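Local atomic coordinates of putative P450-like enzyme (Streptomyces himastatinicus ATCC 53653, PDB entry 5Z9J), a protein that binds heme b and probably acts as a cytochrome P450 monooxygenase in the secondary metabolism of its Streptomyces host. Residues D140-P145 with D191-R196; D254-Q259 with D326-G331; L274-R279 with S333-L338. All blocks are in the same frame, centred on the assembly; numbering follows the deposited sequence.

Overall arrangement
The three contacts illustrate how distant parts of a P450 fold are tied together. Contact 1, which closes first along the chain, joins the C-terminal end of helix 132-142 and the turn after it to helix 172-202; its centre lies 40 Å from that of contact 2 and 34 Å from that of contact 3, on the opposite side of the chain's centre. Contacts 2 and 3 interlock, their segments alternating in sequence: the consecutive helices 257-265 and 270-280 receive successive pieces of the loop between helices 312-315 and 350-367. Their centres are 13 Å apart, and D329 N probably bonds to E276 OE2 at 2.7 Å. They thus form one linked region, in which the loop is tied to both helices; of the three, only contact 3 lies beside the heme.

Contact 1 of 3, residues D140-P145 with D191-R196; sequences DLLGVP and DYWHER
V144 and R196 mark the closest backbone approach, their CA atoms 7.6 Å apart, where the chain leaving helix 132-142 through a Schellman motif at G143 passes beside helix 172-202; in P450 terms, the end of helix E meets helix G. G143 has positive phi, a conformation that favours glycine. Its carbonyl O is met by R196 NH2 at 3.1 Å, but the N-H...O angle of 128° makes this a weak hydrogen bond. R196 reaches it by folding at both chi2 and chi3 (-55° and -54°), which also lays one face of the guanidinium over P145, whose CD lies 3.5 Å from NH2. The apolar half centres on V144 CG1. This methyl sits at the edge of the Y192 ring, 3.2 Å from OH, and also touches W193 CZ3 at 3.9 Å. L142 CD1 adds a contact to CH2 of the same indole, the two side chains crossing at about a right angle. Within helix 172-202, Y192 CD2 lies over the indole's centre. Around them, L142 and W193 both pack on A231 of helix I (224-238) and I209 of helix H (208-214), while helix F (147-163) supplies F152 against V144 and W155 edge-to-face against Y192.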
loop_
_atom_site.group_PDB
_atom_site.type_symbol
_atom_site.label_atom_id
_atom_site.label_comp_id
_atom_site.label_asym_id
_atom_site.label_seq_id
_atom_site.Cartn_x
_atom_site.Cartn_y
_atom_site.Cartn_z
ATOM N N ASP A 140 -3.577 14.944 7.929
ATOM C CA ASP A 140 -4.566 15.494 8.838
ATOM C C ASP A 140 -4.836 14.525 9.980
ATOM O O ASP A 140 -4.894 14.933 11.125
ATOM C CB ASP A 140 -5.884 15.766 8.117
ATOM C CG ASP A 140 -5.786 16.891 7.144
ATOM O OD1 ASP A 140 -4.775 17.610 7.199
ATOM O OD2 ASP A 140 -6.693 17.048 6.307
ATOM N N LEU A 141 -4.898 13.229 9.694
ATOM C CA LEU A 141 -5.176 12.282 10.763
ATOM C C LEU A 141 -4.071 12.333 11.834
ATOM O O LEU A 141 -4.344 12.306 13.044
ATOM C CB LEU A 141 -5.338 10.881 10.203
ATOM C CG LEU A 141 -5.411 9.815 11.296
ATOM C CD1 LEU A 141 -6.541 10.159 12.272
ATOM C CD2 LEU A 141 -5.627 8.472 10.684
ATOM N N LEU A 142 -2.834 12.500 11.378
ATOM C CA LEU A 142 -1.680 12.599 12.268
ATOM C C LEU A 142 -1.559 13.977 12.894
ATOM O O LEU A 142 -0.801 14.182 13.849
ATOM C CB LEU A 142 -0.418 12.254 11.487
ATOM C CG LEU A 142 -0.283 10.777 11.140
ATOM C CD1 LEU A 142 0.718 10.537 10.006
ATOM C CD2 LEU A 142 0.171 10.028 12.401
ATOM N N GLY A 143 -2.272 14.941 12.332
ATOM C CA GLY A 143 -2.363 16.257 12.948
ATOM C C GLY A 143 -1.181 17.168 12.670
ATOM O O GLY A 143 -0.888 18.083 13.440
ATOM N N VAL A 144 -0.505 16.924 11.556
ATOM C CA VAL A 144 0.579 17.792 11.113
ATOM C C VAL A 144 0.037 18.971 10.304
ATOM O O VAL A 144 -0.885 18.832 9.509
ATOM C CB VAL A 144 1.641 17.035 10.276
ATOM C CG1 VAL A 144 2.260 15.894 11.092
ATOM C CG2 VAL A 144 1.041 16.537 8.972
ATOM N N PRO A 145 0.622 20.153 10.518
ATOM C CA PRO A 145 0.261 21.337 9.727
ATOM C C PRO A 145 0.388 21.093 8.219
ATOM O O PRO A 145 1.146 20.203 7.802
ATOM C CB PRO A 145 1.265 22.397 10.193
ATOM C CG PRO A 145 2.338 21.646 10.939
ATOM C CD PRO A 145 1.686 20.422 11.496
ATOM N N ASP A 191 13.302 12.671 14.803
ATOM C CA ASP A 191 13.445 13.985 15.453
ATOM C C ASP A 191 12.276 14.857 15.072
ATOM O O ASP A 191 11.847 15.690 15.852
ATOM C CB ASP A 191 14.741 14.656 15.022
ATOM N N TYR A 192 11.640 14.535 13.955
ATOM C CA TYR A 192 10.417 15.226 13.595
ATOM C C TYR A 192 9.269 14.835 14.510
ATOM O O TYR A 192 8.667 15.706 15.179
ATOM C CB TYR A 192 10.030 14.934 12.156
ATOM C CG TYR A 192 8.707 15.531 11.783
ATOM C CD1 TYR A 192 8.619 16.859 11.409
ATOM C CD2 TYR A 192 7.538 14.765 11.797
ATOM C CE1 TYR A 192 7.418 17.429 11.059
ATOM C CE2 TYR A 192 6.325 15.325 11.449
ATOM C CZ TYR A 192 6.277 16.665 11.081
ATOM O OH TYR A 192 5.094 17.255 10.725
ATOM N N TRP A 193 9.009 13.524 14.593
ATOM C CA TRP A 193 7.911 13.050 15.432
ATOM C C TRP A 193 8.168 13.422 16.898
ATOM O O TRP A 193 7.226 13.687 17.634
ATOM C CB TRP A 193 7.691 11.561 15.235
ATOM C CG TRP A 193 7.205 11.313 13.835
ATOM C CD1 TRP A 193 7.858 10.639 12.873
ATOM C CD2 TRP A 193 5.958 11.755 13.246
ATOM N NE1 TRP A 193 7.120 10.631 11.709
ATOM C CE2 TRP A 193 5.948 11.300 11.911
ATOM C CE3 TRP A 193 4.865 12.491 13.714
ATOM C CZ2 TRP A 193 4.886 11.546 11.033
ATOM C CZ3 TRP A 193 3.809 12.746 12.838
ATOM C CH2 TRP A 193 3.824 12.258 11.517
ATOM N N HIS A 194 9.430 13.517 17.299
ATOM C CA HIS A 194 9.740 13.976 18.652
ATOM C C HIS A 194 9.107 15.329 18.926
ATOM O O HIS A 194 8.501 15.531 19.967
ATOM C CB HIS A 194 11.239 14.098 18.857
ATOM C CG HIS A 194 11.623 14.735 20.165
ATOM N ND1 HIS A 194 11.360 14.157 21.388
ATOM C CD2 HIS A 194 12.208 15.927 20.434
ATOM C CE1 HIS A 194 11.786 14.956 22.357
ATOM N NE2 HIS A 194 12.312 16.032 21.803
ATOM N N GLU A 195 9.191 16.245 17.973
ATOM C CA GLU A 195 8.630 17.574 18.191
ATOM C C GLU A 195 7.105 17.591 18.051
ATOM O O GLU A 195 6.426 18.380 18.715
ATOM C CB GLU A 195 9.252 18.577 17.219
ATOM N N ARG A 196 6.551 16.700 17.239
ATOM C CA ARG A 196 5.096 16.613 17.170
ATOM C C ARG A 196 4.536 16.028 18.447
ATOM O O ARG A 196 3.477 16.434 18.903
ATOM C CB ARG A 196 4.648 15.802 15.954
ATOM C CG ARG A 196 5.215 16.332 14.655
ATOM C CD ARG A 196 4.853 17.821 14.514
ATOM N NE ARG A 196 3.411 18.064 14.643
ATOM C CZ ARG A 196 2.862 19.270 14.748
ATOM N NH1 ARG A 196 3.637 20.343 14.720
ATOM N NH2 ARG A 196 1.543 19.409 14.866
#

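Contact 2 of 3, residues D254-Q259 with D326-G331; sequences DAFSDQ and DVFDAG
Q259 and F256, at the start of helix J (257-265), make the first shell with F328 and A330 of segment 326-331, part of the P450 meander region between helices K (270-280) and L (350-367). The Q259 amide oxygen OE1 accepts the backbone N-H of A330 at 2.9 Å in a nearly straight bond (170°), although the donor is tilted 33° out of the carbonyl plane. Beside it, Q259 CG comes to the edge of the F328 ring and lies 3.4 Å from F328 O. F256 and F328 form a strongly offset aromatic pair, centroids 5.4 Å apart and planes near parallel; the closest touch is F256 CE2 on F328 CB at 3.6 Å. In the next shell, Q259 NE2 donates to D258 OD2 at 2.6 Å from above the carboxylate plane. D329 OD1 accepts G331 N at 3.0 Å in an Asx turn, which shapes the loop around A330, and E276 of helix K holds the D329 backbone N-H. Farther out, R262 bridges to D329 OD1 and bonds weakly to Q259 OE1, while Y280 meets F328 edge-to-face. With both ends of its amide engaged, Q259 probably has its flip state fixed, its carbonyl taking up the A330 N-H in a segment without regular secondary structure.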
loop_
_atom_site.group_PDB
_atom_site.type_symbol
_atom_site.label_atom_id
_atom_site.label_comp_id
_atom_site.label_asym_id
_atom_site.label_seq_id
_atom_site.Cartn_x
_atom_site.Cartn_y
_atom_site.Cartn_z
ATOM N N ASP A 254 -11.903 3.595 -18.026
ATOM C CA ASP A 254 -11.648 4.116 -19.362
ATOM C C ASP A 254 -11.428 2.977 -20.349
ATOM O O ASP A 254 -11.901 3.021 -21.480
ATOM C CB ASP A 254 -10.442 5.038 -19.366
ATOM C CG ASP A 254 -10.150 5.625 -20.747
ATOM O OD1 ASP A 254 -10.558 6.766 -21.026
ATOM O OD2 ASP A 254 -9.492 4.938 -21.563
ATOM N N ALA A 255 -10.701 1.966 -19.908
ATOM C CA ALA A 255 -10.321 0.858 -20.775
ATOM C C ALA A 255 -11.498 -0.069 -21.057
ATOM O O ALA A 255 -11.670 -0.541 -22.171
ATOM C CB ALA A 255 -9.173 0.088 -20.120
ATOM N N PHE A 256 -12.315 -0.317 -20.036
ATOM C CA PHE A 256 -13.457 -1.234 -20.150
ATOM C C PHE A 256 -14.785 -0.508 -20.112
ATOM O O PHE A 256 -15.497 -0.524 -19.096
ATOM C CB PHE A 256 -13.380 -2.263 -19.035
ATOM C CG PHE A 256 -12.008 -2.819 -18.869
ATOM C CD1 PHE A 256 -11.399 -3.501 -19.931
ATOM C CD2 PHE A 256 -11.372 -2.777 -17.675
ATOM C CE1 PHE A 256 -10.135 -4.024 -19.801
ATOM C CE2 PHE A 256 -10.101 -3.305 -17.538
ATOM C CZ PHE A 256 -9.487 -3.926 -18.597
ATOM N N SER A 257 -15.119 0.097 -21.249
ATOM C CA SER A 257 -16.278 0.976 -21.350
ATOM C C SER A 257 -17.583 0.263 -20.999
ATOM O O SER A 257 -18.537 0.917 -20.563
ATOM C CB SER A 257 -16.378 1.601 -22.749
ATOM O OG SER A 257 -16.597 0.607 -23.741
ATOM N N ASP A 258 -17.643 -1.050 -21.222
ATOM C CA ASP A 258 -18.801 -1.837 -20.807
ATOM C C ASP A 258 -18.951 -1.789 -19.285
ATOM O O ASP A 258 -20.046 -1.613 -18.746
ATOM C CB ASP A 258 -18.709 -3.302 -21.276
ATOM C CG ASP A 258 -17.497 -4.065 -20.687
ATOM O OD1 ASP A 258 -16.345 -3.581 -20.737
ATOM O OD2 ASP A 258 -17.704 -5.136 -20.086
ATOM N N GLN A 259 -17.849 -1.951 -18.586
ATOM C CA GLN A 259 -17.886 -1.902 -17.130
ATOM C C GLN A 259 -18.152 -0.482 -16.637
ATOM O O GLN A 259 -18.839 -0.254 -15.643
ATOM C CB GLN A 259 -16.569 -2.402 -16.554
ATOM C CG GLN A 259 -16.281 -3.822 -16.890
ATOM C CD GLN A 259 -17.467 -4.724 -16.544
ATOM O OE1 GLN A 259 -17.879 -4.811 -15.390
ATOM N NE2 GLN A 259 -18.017 -5.381 -17.542
ATOM N N ASP A 326 -8.885 -13.142 -15.732
ATOM C CA ASP A 326 -8.327 -12.045 -16.530
ATOM C C ASP A 326 -9.417 -11.094 -17.062
ATOM O O ASP A 326 -9.141 -10.153 -17.805
ATOM C CB ASP A 326 -7.460 -12.607 -17.665
ATOM C CG ASP A 326 -6.165 -13.244 -17.158
ATOM O OD1 ASP A 326 -5.784 -12.974 -15.989
ATOM O OD2 ASP A 326 -5.504 -13.980 -17.931
ATOM N N VAL A 327 -10.653 -11.331 -16.642
ATOM C CA VAL A 327 -11.747 -10.457 -17.007
ATOM C C VAL A 327 -11.989 -9.445 -15.889
ATOM O O VAL A 327 -12.076 -9.819 -14.725
ATOM C CB VAL A 327 -13.029 -11.194 -17.209
ATOM C CG1 VAL A 327 -14.173 -10.224 -17.384
ATOM C CG2 VAL A 327 -12.926 -12.148 -18.451
ATOM N N PHE A 328 -12.127 -8.185 -16.268
ATOM C CA PHE A 328 -12.446 -7.148 -15.275
ATOM C C PHE A 328 -13.957 -7.081 -15.055
ATOM O O PHE A 328 -14.703 -6.716 -15.962
ATOM C CB PHE A 328 -11.951 -5.808 -15.719
ATOM C CG PHE A 328 -11.964 -4.776 -14.592
ATOM C CD1 PHE A 328 -10.835 -4.569 -13.846
ATOM C CD2 PHE A 328 -13.111 -4.074 -14.273
ATOM C CE1 PHE A 328 -10.812 -3.621 -12.787
ATOM C CE2 PHE A 328 -13.093 -3.097 -13.215
ATOM C CZ PHE A 328 -11.941 -2.921 -12.476
ATOM N N ASP A 329 -14.416 -7.456 -13.868
ATOM C CA ASP A 329 -15.867 -7.470 -13.592
ATOM C C ASP A 329 -16.185 -6.508 -12.469
ATOM O O ASP A 329 -15.990 -6.853 -11.317
ATOM C CB ASP A 329 -16.296 -8.888 -13.228
ATOM C CG ASP A 329 -17.775 -9.032 -13.034
ATOM O OD1 ASP A 329 -18.450 -8.024 -12.765
ATOM O OD2 ASP A 329 -18.292 -10.169 -13.197
ATOM N N ALA A 330 -16.738 -5.342 -12.807
ATOM C CA ALA A 330 -16.926 -4.249 -11.821
ATOM C C ALA A 330 -17.815 -4.669 -10.670
ATOM O O ALA A 330 -17.690 -4.153 -9.564
ATOM C CB ALA A 330 -17.507 -3.006 -12.484
ATOM N N GLY A 331 -18.642 -5.682 -10.907
ATOM C CA GLY A 331 -19.557 -6.137 -9.880
ATOM C C GLY A 331 -19.166 -7.489 -9.338
ATOM O O GLY A 331 -19.993 -8.184 -8.755
#

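Contact 3 of 3, residues L274-R279 with S333-L338; sequences LEESMR and SPNAHL
H337 NE2 donates to E275 OE1 at 2.7 Å (151°), a direct hydrogen bond between helix K (270-280) and residues 333-338, with carboxylate and imidazole planes only 23° apart. A water donates to the same OE1 and to N335 O, while R354 pairs with E275 OE2. Among apolar contacts, M278 CB makes a CH-pi contact over one face of the imidazole, 4.1 Å from its centroid, and R279 CB packs on H337 CB at 3.7 Å; the M278 side chain also lies about 4 Å from the heme. One salt bridge lies within the helix, where E276 and R279 form the ExxR motif of P450 K helices. R279 grips the carboxylate side-on, NE to OE1 at 2.5 Å and NH2 to OE2 at 2.9 Å. The arginine's CG lies anti to the backbone N (chi1 -174°), running its methylene chain past N335, whose buried OD1 lacks a polar partner and lies 3.3 Å from R279 CD. R332 is the second arginine on E276, completing the family's Glu-Arg-Arg triad. With an alanine in place of R279, E276 would probably keep R332 but lose its paired grip, and N335 the methylenes beside it. Because H337 ND1 accepts from the G339 backbone N-H while NE2 donates to E275, the ring is probably neutral.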
loop_
_atom_site.group_PDB
_atom_site.type_symbol
_atom_site.label_atom_id
_atom_site.label_comp_id
_atom_site.label_asym_id
_atom_site.label_seq_id
_atom_site.Cartn_x
_atom_site.Cartn_y
_atom_site.Cartn_z
ATOM N N LEU A 274 -14.105 -1.010 -6.732
ATOM C CA LEU A 274 -12.820 -0.811 -6.058
ATOM C C LEU A 274 -12.145 -2.134 -5.640
ATOM O O LEU A 274 -10.932 -2.313 -5.797
ATOM C CB LEU A 274 -13.041 0.042 -4.828
ATOM C CG LEU A 274 -13.474 1.456 -5.229
ATOM C CD1 LEU A 274 -13.906 2.299 -4.024
ATOM C CD2 LEU A 274 -12.227 2.012 -5.832
ATOM N N GLU A 275 -12.935 -3.057 -5.125
ATOM C CA GLU A 275 -12.374 -4.350 -4.726
ATOM C C GLU A 275 -11.829 -5.069 -5.946
ATOM O O GLU A 275 -10.780 -5.689 -5.870
ATOM C CB GLU A 275 -13.422 -5.235 -4.060
ATOM C CG GLU A 275 -14.005 -4.758 -2.754
ATOM C CD GLU A 275 -12.971 -4.567 -1.669
ATOM O OE1 GLU A 275 -12.173 -5.504 -1.440
ATOM O OE2 GLU A 275 -12.939 -3.477 -1.058
ATOM N N GLU A 276 -12.547 -4.965 -7.069
ATOM C CA GLU A 276 -12.121 -5.655 -8.298
ATOM C C GLU A 276 -10.902 -4.942 -8.891
ATOM O O GLU A 276 -10.052 -5.558 -9.510
ATOM C CB GLU A 276 -13.269 -5.741 -9.311
ATOM C CG GLU A 276 -12.938 -6.286 -10.688
ATOM C CD GLU A 276 -12.679 -7.804 -10.687
ATOM O OE1 GLU A 276 -12.310 -8.385 -9.633
ATOM O OE2 GLU A 276 -13.006 -8.426 -11.716
ATOM N N SER A 277 -10.828 -3.625 -8.672
ATOM C CA SER A 277 -9.668 -2.868 -9.081
ATOM C C SER A 277 -8.437 -3.425 -8.340
ATOM O O SER A 277 -7.334 -3.470 -8.875
ATOM C CB SER A 277 -9.846 -1.347 -8.760
ATOM O OG SER A 277 -8.874 -0.627 -9.470
ATOM N N MET A 278 -8.618 -3.708 -7.051
ATOM C CA MET A 278 -7.566 -4.285 -6.209
ATOM C C MET A 278 -7.206 -5.706 -6.655
ATOM O O MET A 278 -6.058 -6.099 -6.703
ATOM C CB MET A 278 -7.991 -4.237 -4.738
ATOM C CG MET A 278 -7.757 -2.772 -4.130
ATOM S SD MET A 278 -8.025 -2.805 -2.351
ATOM C CE MET A 278 -9.763 -2.885 -2.310
ATOM N N ARG A 279 -8.205 -6.464 -7.041
ATOM C CA ARG A 279 -7.867 -7.827 -7.452
ATOM C C ARG A 279 -7.006 -7.787 -8.709
ATOM O O ARG A 279 -5.907 -8.332 -8.722
ATOM C CB ARG A 279 -9.134 -8.632 -7.687
ATOM C CG ARG A 279 -8.822 -10.091 -7.978
ATOM C CD ARG A 279 -10.076 -10.732 -8.505
ATOM N NE ARG A 279 -10.573 -10.192 -9.768
ATOM C CZ ARG A 279 -10.129 -10.561 -10.975
ATOM N NH1 ARG A 279 -9.130 -11.446 -11.082
ATOM N NH2 ARG A 279 -10.667 -10.036 -12.070
ATOM N N SER A 333 -18.394 -10.735 -7.578
ATOM C CA SER A 333 -18.738 -11.316 -6.280
ATOM C C SER A 333 -18.869 -12.815 -6.422
ATOM O O SER A 333 -19.463 -13.276 -7.381
ATOM C CB SER A 333 -20.037 -10.764 -5.710
ATOM O OG SER A 333 -20.249 -11.288 -4.406
ATOM N N PRO A 334 -18.286 -13.583 -5.493
ATOM C CA PRO A 334 -17.516 -13.054 -4.367
ATOM C C PRO A 334 -16.143 -12.599 -4.841
ATOM O O PRO A 334 -15.762 -12.950 -5.965
ATOM C CB PRO A 334 -17.419 -14.241 -3.421
ATOM C CG PRO A 334 -17.467 -15.438 -4.329
ATOM C CD PRO A 334 -18.319 -15.054 -5.509
ATOM N N ASN A 335 -15.429 -11.824 -4.027
ATOM C CA ASN A 335 -14.112 -11.362 -4.417
ATOM C C ASN A 335 -13.170 -11.301 -3.240
ATOM O O ASN A 335 -12.845 -10.206 -2.732
ATOM C CB ASN A 335 -14.214 -9.981 -5.076
ATOM C CG ASN A 335 -12.925 -9.559 -5.748
ATOM O OD1 ASN A 335 -11.949 -10.316 -5.795
ATOM N ND2 ASN A 335 -12.910 -8.335 -6.260
ATOM N N ALA A 336 -12.685 -12.463 -2.832
ATOM C CA ALA A 336 -11.847 -12.558 -1.649
ATOM C C ALA A 336 -10.403 -12.415 -2.066
ATOM O O ALA A 336 -9.566 -13.281 -1.816
ATOM C CB ALA A 336 -12.107 -13.872 -0.904
ATOM N N HIS A 337 -10.104 -11.284 -2.702
ATOM C CA HIS A 337 -8.786 -11.037 -3.253
ATOM C C HIS A 337 -7.796 -10.841 -2.109
ATOM O O HIS A 337 -8.202 -10.693 -0.941
ATOM C CB HIS A 337 -8.824 -9.831 -4.169
ATOM C CG HIS A 337 -9.166 -8.556 -3.441
ATOM N ND1 HIS A 337 -8.262 -7.913 -2.634
ATOM C CD2 HIS A 337 -10.313 -7.842 -3.357
ATOM C CE1 HIS A 337 -8.822 -6.831 -2.113
ATOM N NE2 HIS A 337 -10.071 -6.768 -2.538
ATOM N N LEU A 338 -6.506 -10.846 -2.437
ATOM C CA LEU A 338 -5.452 -10.703 -1.434
ATOM C C LEU A 338 -4.819 -9.292 -1.421
ATOM O O LEU A 338 -3.756 -9.058 -0.803
ATOM C CB LEU A 338 -4.361 -11.757 -1.679
ATOM C CG LEU A 338 -4.808 -13.212 -1.494
ATOM C CD1 LEU A 338 -3.645 -14.175 -1.778
ATOM C CD2 LEU A 338 -5.340 -13.405 -0.064
HETATM O O HOH W 1 -13.787 -7.737 -1.613
#